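Local coordinates for protein 3-chlorocatechol 1,2-dioxygenase (Rhodococcus opacus, PDB 2BOY) that probably uses a ferric iron to open the ring of catechols such as 3-chlorocatechol between the two hydroxyl-bearing carbons, at residues Q71-G76 with P226-S231; L103-E108 with Y247-G252; L192-A197 with T206-E211. All blocks are in the same frame, centred on the assembly; numbering follows the deposited sequence.

Contact 1. Residues Q71-G76 with P226-S231; sequences QSSIQG and PELLLS
Gln71 meets both Glu227 and Leu228 and has the largest buried share of this contact. The amide NE2 donates to Glu227 OE2 over 3.0 Å, and the bond is nearly straight at 167°. The carboxylate oxygen lies in the amide plane of Gln71. The amide, in turn, reaches that oxygen from above the carboxylate plane. The glutamine chain bends at chi2 (58°), which folds the amide back over its own backbone. There its OE1 uses an in-plane lone pair to accept from Ser72 N at 2.9 Å. Lys225 NZ also bonds this oxygen, which should help fix the rotation of the amide. Nearer the backbone, Gln71 CB lies 3.7 Å from Glu227 CB.

Leu228 crosses Gln71 at about a right angle and splits its two methyls between neighbours. Its CD2 sits 3.8 Å from Gln71 CB. Its CD1 touches Ser73 CB at 3.9 Å, while the Ser73 hydroxyl turns to Ala223 O. Thr206 and Tyr247 also pack on this leucine. The glutamate end is exposed and the leucine end is buried. The contact thus fastens the loop after helix 56-64 to the 3-10 turn that leads into strand 229-236 of the catalytic domain's sheet. Farther along, this loop carries Ile74 and Gly76 into the benzhydroxamic acid pocket at the iron site of this intradiol dioxygenase.

Contact 2. Residues L103-E108 with Y247-G252; sequences LIFRGE and YKFTLG
Glu108 and Tyr247 are joined through their backbones, in a parallel pairing of two strands whose short axes run 28° apart. Tyr247 N donates to Arg106 O, and Glu108 N donates to Tyr247 O at 3.1 Å. The tightest bond follows: Phe249 N reaches Glu108 O at 2.7 Å. That carbonyl oxygen also takes a CA-H...O contact from Lys248 CA at 3.3 Å, and it lies at the edge of the Phe249 ring, near CD1.

The face that carries Phe105, Tyr247 and Phe249 is closely packed. Phe105 has CG anti to its backbone N (chi1 -179°), and its CZ comes to 3.6 Å from Tyr247 CB. The same CZ is 4.2 Å from Phe249 CZ. Tyr247 CD2 stands over the centre of one face of the Phe249 ring, 3.5 Å above its plane. Gly107 belongs to this face too, where a CB would be crowded by the Phe105 ring. A serine in place of Phe249 would probably open a gap beside Phe105 CZ and leave the edge of Tyr247 without the ring face it now meets.

The opposite face is looser and more open to solvent. Glu108 and Lys248 lie side by side, with Glu108 OE1 3.7 Å from Lys248 CD. The lysine then bends at chi3, and its NZ stays 5.7 Å from Glu108 OE1, too far for contact. Glu108 has a long, weak ion pair with Arg156.

In the sheet, strand 102-110 also pairs with strand 156-162, antiparallel, and strand 241-250 with strand 229-236. The aromatic face turns inward to Trp194 and to Leu208 of strand 204-210.

Contact 3. Residues L192-A197 with T206-E211; sequences LHWIIA and TQLYFE. With FE (Fe (III) ion), chain I; BHO (benzhydroxamic acid), chain J.
Thr206 O is gripped by two donors. Trp194 N reaches it at 2.9 Å, tilted 28° from the carbonyl plane, and a water oxygen lies 3.0 Å from Thr206 O and donates to it. The same water accepts from His193 ND1 at 2.8 Å and lies in the plane of the imidazole, at its edge. The other nitrogen, His193 NE2, binds the iron at 2.2 Å. Tyr133 and His191 bind the metal too, and benzhydroxamic acid sits against it.

His193 and Gln207 form a non-hydrogen-bonded pair of the antiparallel hairpin. With CG anti to the carbonyl carbon in both, and both on the same face of the hairpin, the two side chains lie side by side, pointing toward the pocket. The ring and amide planes are 45° apart, with Gln207 NE2 3.4 Å from His193 CE1. Gln207 OE1 is bonded to Arg188, and its NE2 donates to Ile74 O, which should fix how the amide is turned.

The other face of the hairpin is mainly apolar. Leu208 crosses Trp194 at about a right angle and puts CD1 3.5 Å from Trp194 NE1. Leu192 CG meets Phe210 CZ at 4.1 Å.

The imidazole is therefore held at both nitrogens. Thr206 O, through one water, should steady its rotation. ND1 gives its N-H to that water, consistent with an NE2 lone pair turned to the iron.

In the fold
Contact 3 is wholly buried and holds one of the iron ligands, His193. Contact 1 is mostly buried but has an exposed end, and contact 2 lies farther from the chain centre with one face toward solvent. Contacts 1 and 3 share the pairing of strands 204-210 and 229-236, where Leu230 N meets Tyr209 O at 2.8 Å. Contact 2 backs onto contact 3: Phe105 CZ lies 3.7 Å from Trp194 CZ2, and Phe249 packs on Ile196. Tyr247 also touches Leu228 and Leu230 of contact 1. Contacts 2 and 3 rest on strand hydrogen bonds, parallel and antiparallel, with metal and water added in the third. Contact 1 relies on an amide-carboxylate bond and leucine packing.

Contact 1. Residues Q71-G76 with P226-S231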
# COMPACT_ATOMS: atom_id res chain seq x y z
N GLN A 71 -0.21 26.55 15.71
CA GLN A 71 0.08 25.68 14.60
C GLN A 71 0.33 24.23 15.02
O GLN A 71 0.99 23.99 16.02
CB GLN A 71 1.27 26.22 13.79
CG GLN A 71 1.54 25.42 12.47
CD GLN A 71 0.34 25.39 11.49
OE1 GLN A 71 -0.59 24.61 11.65
NE2 GLN A 71 0.41 26.23 10.44
N SER A 72 -0.17 23.29 14.23
CA SER A 72 -0.13 21.86 14.58
C SER A 72 0.79 21.17 13.59
O SER A 72 1.13 21.76 12.56
CB SER A 72 -1.53 21.24 14.46
OG SER A 72 -2.06 21.57 13.19
N SER A 73 1.12 19.89 13.85
CA SER A 73 1.88 19.10 12.88
C SER A 73 1.60 17.61 13.00
O SER A 73 0.80 17.20 13.86
CB SER A 73 3.38 19.38 12.98
OG SER A 73 4.03 18.84 11.82
N ILE A 74 2.23 16.79 12.16
CA ILE A 74 2.00 15.34 12.24
C ILE A 74 2.44 14.81 13.59
O ILE A 74 3.34 15.38 14.23
CB ILE A 74 2.67 14.54 11.10
CG1 ILE A 74 4.21 14.58 11.24
CG2 ILE A 74 2.24 15.07 9.69
CD1 ILE A 74 4.92 13.65 10.25
N GLN A 75 1.84 13.70 14.01
CA GLN A 75 2.34 13.00 15.20
C GLN A 75 3.58 12.14 14.86
O GLN A 75 4.51 12.00 15.67
CB GLN A 75 1.24 12.06 15.72
CG GLN A 75 1.66 11.36 17.04
CD GLN A 75 0.58 10.54 17.66
OE1 GLN A 75 0.77 9.34 17.90
NE2 GLN A 75 -0.57 11.15 17.91
N GLY A 76 3.56 11.50 13.69
CA GLY A 76 4.57 10.50 13.36
C GLY A 76 4.33 9.20 14.15
O GLY A 76 3.36 9.09 14.94
N PRO A 226 6.24 27.04 8.90
CA PRO A 226 7.06 28.18 9.28
C PRO A 226 6.78 28.64 10.70
O PRO A 226 7.68 29.20 11.30
CB PRO A 226 6.68 29.27 8.26
CG PRO A 226 5.35 28.86 7.66
CD PRO A 226 5.30 27.34 7.78
N GLU A 227 5.56 28.47 11.21
CA GLU A 227 5.24 28.87 12.59
C GLU A 227 5.96 28.04 13.63
O GLU A 227 6.01 28.44 14.79
CB GLU A 227 3.73 28.78 12.88
CG GLU A 227 2.85 29.59 11.93
CD GLU A 227 2.54 28.90 10.60
OE1 GLU A 227 1.84 29.53 9.74
OE2 GLU A 227 2.99 27.75 10.37
N LEU A 228 6.56 26.92 13.19
CA LEU A 228 7.15 25.92 14.12
C LEU A 228 8.70 25.95 14.17
O LEU A 228 9.33 25.08 14.77
CB LEU A 228 6.68 24.52 13.69
CG LEU A 228 5.13 24.37 13.61
CD1 LEU A 228 4.77 23.00 13.06
CD2 LEU A 228 4.49 24.64 15.00
N LEU A 229 9.28 26.94 13.54
CA LEU A 229 10.73 27.11 13.58
C LEU A 229 11.18 27.97 14.78
O LEU A 229 10.74 29.11 14.95
CB LEU A 229 11.23 27.66 12.24
CG LEU A 229 11.02 26.71 11.03
CD1 LEU A 229 11.01 27.54 9.75
CD2 LEU A 229 12.14 25.69 11.01
N LEU A 230 12.05 27.39 15.61
CA LEU A 230 12.51 28.06 16.81
C LEU A 230 13.83 28.76 16.54
O LEU A 230 14.62 28.28 15.72
CB LEU A 230 12.79 27.04 17.91
CG LEU A 230 11.63 26.18 18.41
CD1 LEU A 230 12.16 25.11 19.38
CD2 LEU A 230 10.53 27.01 19.07
N SER A 231 14.05 29.87 17.23
CA SER A 231 15.36 30.53 17.27
C SER A 231 16.06 30.17 18.57
O SER A 231 15.45 30.14 19.63
CB SER A 231 15.20 32.04 17.16
OG SER A 231 14.45 32.54 18.25

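Contact 2. Residues L103-E108 with Y247-G252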
# COMPACT_ATOMS: atom_id res chain seq x y z
N LEU A 103 19.88 22.31 26.04
CA LEU A 103 18.86 23.19 25.56
C LEU A 103 17.94 23.54 26.72
O LEU A 103 17.43 22.62 27.39
CB LEU A 103 18.01 22.50 24.45
CG LEU A 103 16.83 23.36 23.96
CD1 LEU A 103 17.31 24.68 23.30
CD2 LEU A 103 15.90 22.55 23.00
N ILE A 104 17.70 24.83 26.93
CA ILE A 104 16.71 25.27 27.92
C ILE A 104 15.53 25.80 27.15
O ILE A 104 15.64 26.77 26.37
CB ILE A 104 17.26 26.33 28.90
CG1 ILE A 104 18.57 25.83 29.56
CG2 ILE A 104 16.21 26.73 29.92
CD1 ILE A 104 18.47 24.49 30.33
N PHE A 105 14.38 25.14 27.37
CA PHE A 105 13.17 25.46 26.60
C PHE A 105 12.16 26.14 27.52
O PHE A 105 11.79 25.57 28.55
CB PHE A 105 12.60 24.19 25.93
CG PHE A 105 11.36 24.44 25.10
CD1 PHE A 105 10.15 24.73 25.72
CD2 PHE A 105 11.41 24.37 23.71
CE1 PHE A 105 8.97 24.99 24.97
CE2 PHE A 105 10.24 24.58 22.93
CZ PHE A 105 9.02 24.92 23.59
N ARG A 106 11.80 27.39 27.22
CA ARG A 106 10.85 28.14 28.04
C ARG A 106 9.52 28.14 27.30
O ARG A 106 9.39 28.76 26.22
CB ARG A 106 11.35 29.59 28.25
CG ARG A 106 12.69 29.64 28.99
CD ARG A 106 13.28 31.07 29.15
NE ARG A 106 14.68 31.02 29.68
CZ ARG A 106 14.97 30.64 30.91
NH1 ARG A 106 13.96 30.30 31.69
NH2 ARG A 106 16.23 30.62 31.35
N GLY A 107 8.53 27.43 27.87
CA GLY A 107 7.23 27.30 27.25
C GLY A 107 6.16 28.16 27.92
O GLY A 107 6.26 28.49 29.11
N GLU A 108 5.15 28.53 27.14
CA GLU A 108 3.98 29.18 27.69
C GLU A 108 2.80 28.61 26.89
O GLU A 108 2.91 28.37 25.65
CB GLU A 108 4.06 30.72 27.51
CG GLU A 108 2.88 31.48 28.19
CD GLU A 108 2.84 32.98 27.88
OE1 GLU A 108 3.28 33.38 26.77
OE2 GLU A 108 2.30 33.74 28.73
N TYR A 247 8.83 29.39 23.34
CA TYR A 247 7.70 29.19 22.44
C TYR A 247 6.40 29.39 23.18
O TYR A 247 6.28 29.01 24.34
CB TYR A 247 7.69 27.77 21.82
CG TYR A 247 6.71 27.65 20.67
CD1 TYR A 247 7.02 28.16 19.39
CD2 TYR A 247 5.48 27.04 20.86
CE1 TYR A 247 6.10 28.07 18.32
CE2 TYR A 247 4.57 26.93 19.84
CZ TYR A 247 4.88 27.46 18.57
OH TYR A 247 3.96 27.32 17.55
N LYS A 248 5.42 29.95 22.49
CA LYS A 248 4.11 30.11 23.06
C LYS A 248 3.09 29.30 22.28
O LYS A 248 2.89 29.56 21.07
CB LYS A 248 3.67 31.59 23.04
CG LYS A 248 2.23 31.81 23.52
CD LYS A 248 1.76 33.30 23.43
CE LYS A 248 1.29 33.69 22.00
NZ LYS A 248 1.30 35.19 21.72
N PHE A 249 2.46 28.34 22.98
CA PHE A 249 1.40 27.51 22.42
C PHE A 249 0.02 28.10 22.74
O PHE A 249 -0.18 28.73 23.79
CB PHE A 249 1.40 26.11 23.05
CG PHE A 249 2.73 25.34 22.91
CD1 PHE A 249 3.66 25.38 23.94
CD2 PHE A 249 2.95 24.50 21.82
CE1 PHE A 249 4.85 24.63 23.88
CE2 PHE A 249 4.16 23.76 21.73
CZ PHE A 249 5.08 23.82 22.79
N THR A 250 -0.94 27.91 21.83
CA THR A 250 -2.32 28.34 22.10
C THR A 250 -3.28 27.17 22.00
O THR A 250 -3.19 26.39 21.06
CB THR A 250 -2.76 29.44 21.15
OG1 THR A 250 -1.90 30.58 21.31
CG2 THR A 250 -4.17 29.97 21.56
N LEU A 251 -4.19 27.04 22.97
CA LEU A 251 -5.28 26.06 22.87
C LEU A 251 -6.62 26.79 22.72
O LEU A 251 -6.83 27.86 23.31
CB LEU A 251 -5.33 25.17 24.12
CG LEU A 251 -4.12 24.27 24.52
CD1 LEU A 251 -4.46 23.31 25.66
CD2 LEU A 251 -3.66 23.49 23.26
N GLY A 252 -7.54 26.18 21.97
CA GLY A 252 -8.85 26.77 21.77
C GLY A 252 -9.86 25.92 22.49
O GLY A 252 -9.68 24.72 22.61

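Contact 3. Residues L192-A197 with T206-E211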
# COMPACT_ATOMS: atom_id res chain seq x y z
N LEU A 192 11.30 18.60 18.32
CA LEU A 192 10.71 18.20 19.57
C LEU A 192 9.24 17.95 19.24
O LEU A 192 8.63 18.82 18.59
CB LEU A 192 10.80 19.33 20.59
CG LEU A 192 12.21 19.89 20.81
CD1 LEU A 192 12.13 20.98 21.88
CD2 LEU A 192 13.07 18.69 21.31
N HIS A 193 8.72 16.80 19.67
CA HIS A 193 7.28 16.40 19.47
C HIS A 193 6.47 16.80 20.70
O HIS A 193 6.96 16.62 21.81
CB HIS A 193 7.15 14.89 19.39
CG HIS A 193 7.61 14.29 18.09
ND1 HIS A 193 6.78 14.22 16.99
CD2 HIS A 193 8.77 13.67 17.73
CE1 HIS A 193 7.43 13.64 15.99
NE2 HIS A 193 8.64 13.31 16.41
N TRP A 194 5.20 17.22 20.55
CA TRP A 194 4.41 17.61 21.71
C TRP A 194 2.96 17.18 21.49
O TRP A 194 2.45 17.31 20.38
CB TRP A 194 4.37 19.13 21.85
CG TRP A 194 5.70 19.79 21.96
CD1 TRP A 194 6.54 20.14 20.94
CD2 TRP A 194 6.36 20.19 23.17
NE1 TRP A 194 7.68 20.71 21.45
CE2 TRP A 194 7.59 20.77 22.81
CE3 TRP A 194 6.03 20.11 24.54
CZ2 TRP A 194 8.48 21.28 23.75
CZ3 TRP A 194 6.93 20.62 25.48
CH2 TRP A 194 8.13 21.19 25.08
N ILE A 195 2.37 16.61 22.53
CA ILE A 195 0.89 16.45 22.60
C ILE A 195 0.49 17.22 23.84
O ILE A 195 1.00 16.96 24.93
CB ILE A 195 0.46 14.97 22.65
CG1 ILE A 195 0.72 14.31 21.28
CG2 ILE A 195 -1.08 14.83 23.02
CD1 ILE A 195 0.63 12.76 21.32
N ILE A 196 -0.43 18.17 23.67
CA ILE A 196 -0.74 19.16 24.69
C ILE A 196 -2.24 19.12 24.92
O ILE A 196 -3.01 19.19 23.95
CB ILE A 196 -0.30 20.54 24.18
CG1 ILE A 196 1.22 20.50 23.83
CG2 ILE A 196 -0.58 21.66 25.25
CD1 ILE A 196 1.65 21.68 22.96
N ALA A 197 -2.64 19.02 26.18
CA ALA A 197 -4.05 18.77 26.47
C ALA A 197 -4.50 19.46 27.77
O ALA A 197 -3.73 19.58 28.73
CB ALA A 197 -4.26 17.26 26.61
N THR A 206 1.88 18.77 17.84
CA THR A 206 2.71 19.60 17.01
C THR A 206 4.20 19.20 17.17
O THR A 206 4.52 18.28 17.91
CB THR A 206 2.44 21.11 17.34
OG1 THR A 206 3.02 21.97 16.34
CG2 THR A 206 3.03 21.58 18.69
N GLN A 207 5.05 19.90 16.43
CA GLN A 207 6.50 19.64 16.46
C GLN A 207 7.17 20.98 16.40
O GLN A 207 6.67 21.88 15.72
CB GLN A 207 6.92 18.91 15.19
CG GLN A 207 6.40 17.48 15.14
CD GLN A 207 7.09 16.65 14.09
OE1 GLN A 207 8.29 16.82 13.82
NE2 GLN A 207 6.34 15.72 13.51
N LEU A 208 8.35 21.11 17.01
CA LEU A 208 9.08 22.38 16.86
C LEU A 208 10.47 22.05 16.32
O LEU A 208 11.05 21.08 16.76
CB LEU A 208 9.18 23.10 18.22
CG LEU A 208 7.80 23.50 18.78
CD1 LEU A 208 7.87 24.00 20.22
CD2 LEU A 208 7.11 24.54 17.87
N TYR A 209 10.94 22.83 15.37
CA TYR A 209 12.18 22.61 14.63
C TYR A 209 13.14 23.75 14.97
O TYR A 209 12.76 24.69 15.65
CB TYR A 209 11.88 22.65 13.15
CG TYR A 209 10.81 21.67 12.72
CD1 TYR A 209 9.48 22.05 12.62
CD2 TYR A 209 11.16 20.34 12.42
CE1 TYR A 209 8.51 21.14 12.25
CE2 TYR A 209 10.18 19.42 12.04
CZ TYR A 209 8.86 19.83 11.96
OH TYR A 209 7.89 18.94 11.57
N PHE A 210 14.39 23.66 14.53
CA PHE A 210 15.44 24.65 14.89
C PHE A 210 15.83 25.40 13.62
O PHE A 210 16.22 24.76 12.64
CB PHE A 210 16.60 23.92 15.53
CG PHE A 210 16.21 23.18 16.77
CD1 PHE A 210 15.86 21.84 16.73
CD2 PHE A 210 16.10 23.86 17.98
CE1 PHE A 210 15.45 21.20 17.86
CE2 PHE A 210 15.69 23.21 19.12
CZ PHE A 210 15.36 21.87 19.06
N GLU A 211 15.61 26.72 13.63
CA GLU A 211 15.83 27.65 12.50
C GLU A 211 17.06 27.31 11.66
O GLU A 211 17.03 27.24 10.44
CB GLU A 211 16.12 29.03 13.07
CG GLU A 211 15.18 30.08 12.59
CD GLU A 211 15.16 31.26 13.52
OE1 GLU A 211 16.20 31.53 14.18
OE2 GLU A 211 14.10 31.89 13.60
FE FE I . 10.33 12.50 15.30
C1 BHO J . 8.65 10.83 12.22
C2 BHO J . 7.60 11.23 11.26
C3 BHO J . 7.40 10.45 10.12
C4 BHO J . 8.22 9.32 9.92
C5 BHO J . 9.20 8.96 10.83
C6 BHO J . 9.43 9.72 11.98
C BHO J . 8.85 11.68 13.44
O1 BHO J . 8.57 12.83 13.35
N BHO J . 9.36 11.28 14.59
O2 BHO J . 9.01 10.26 15.20
O HOH W 1 4.22 15.44 16.99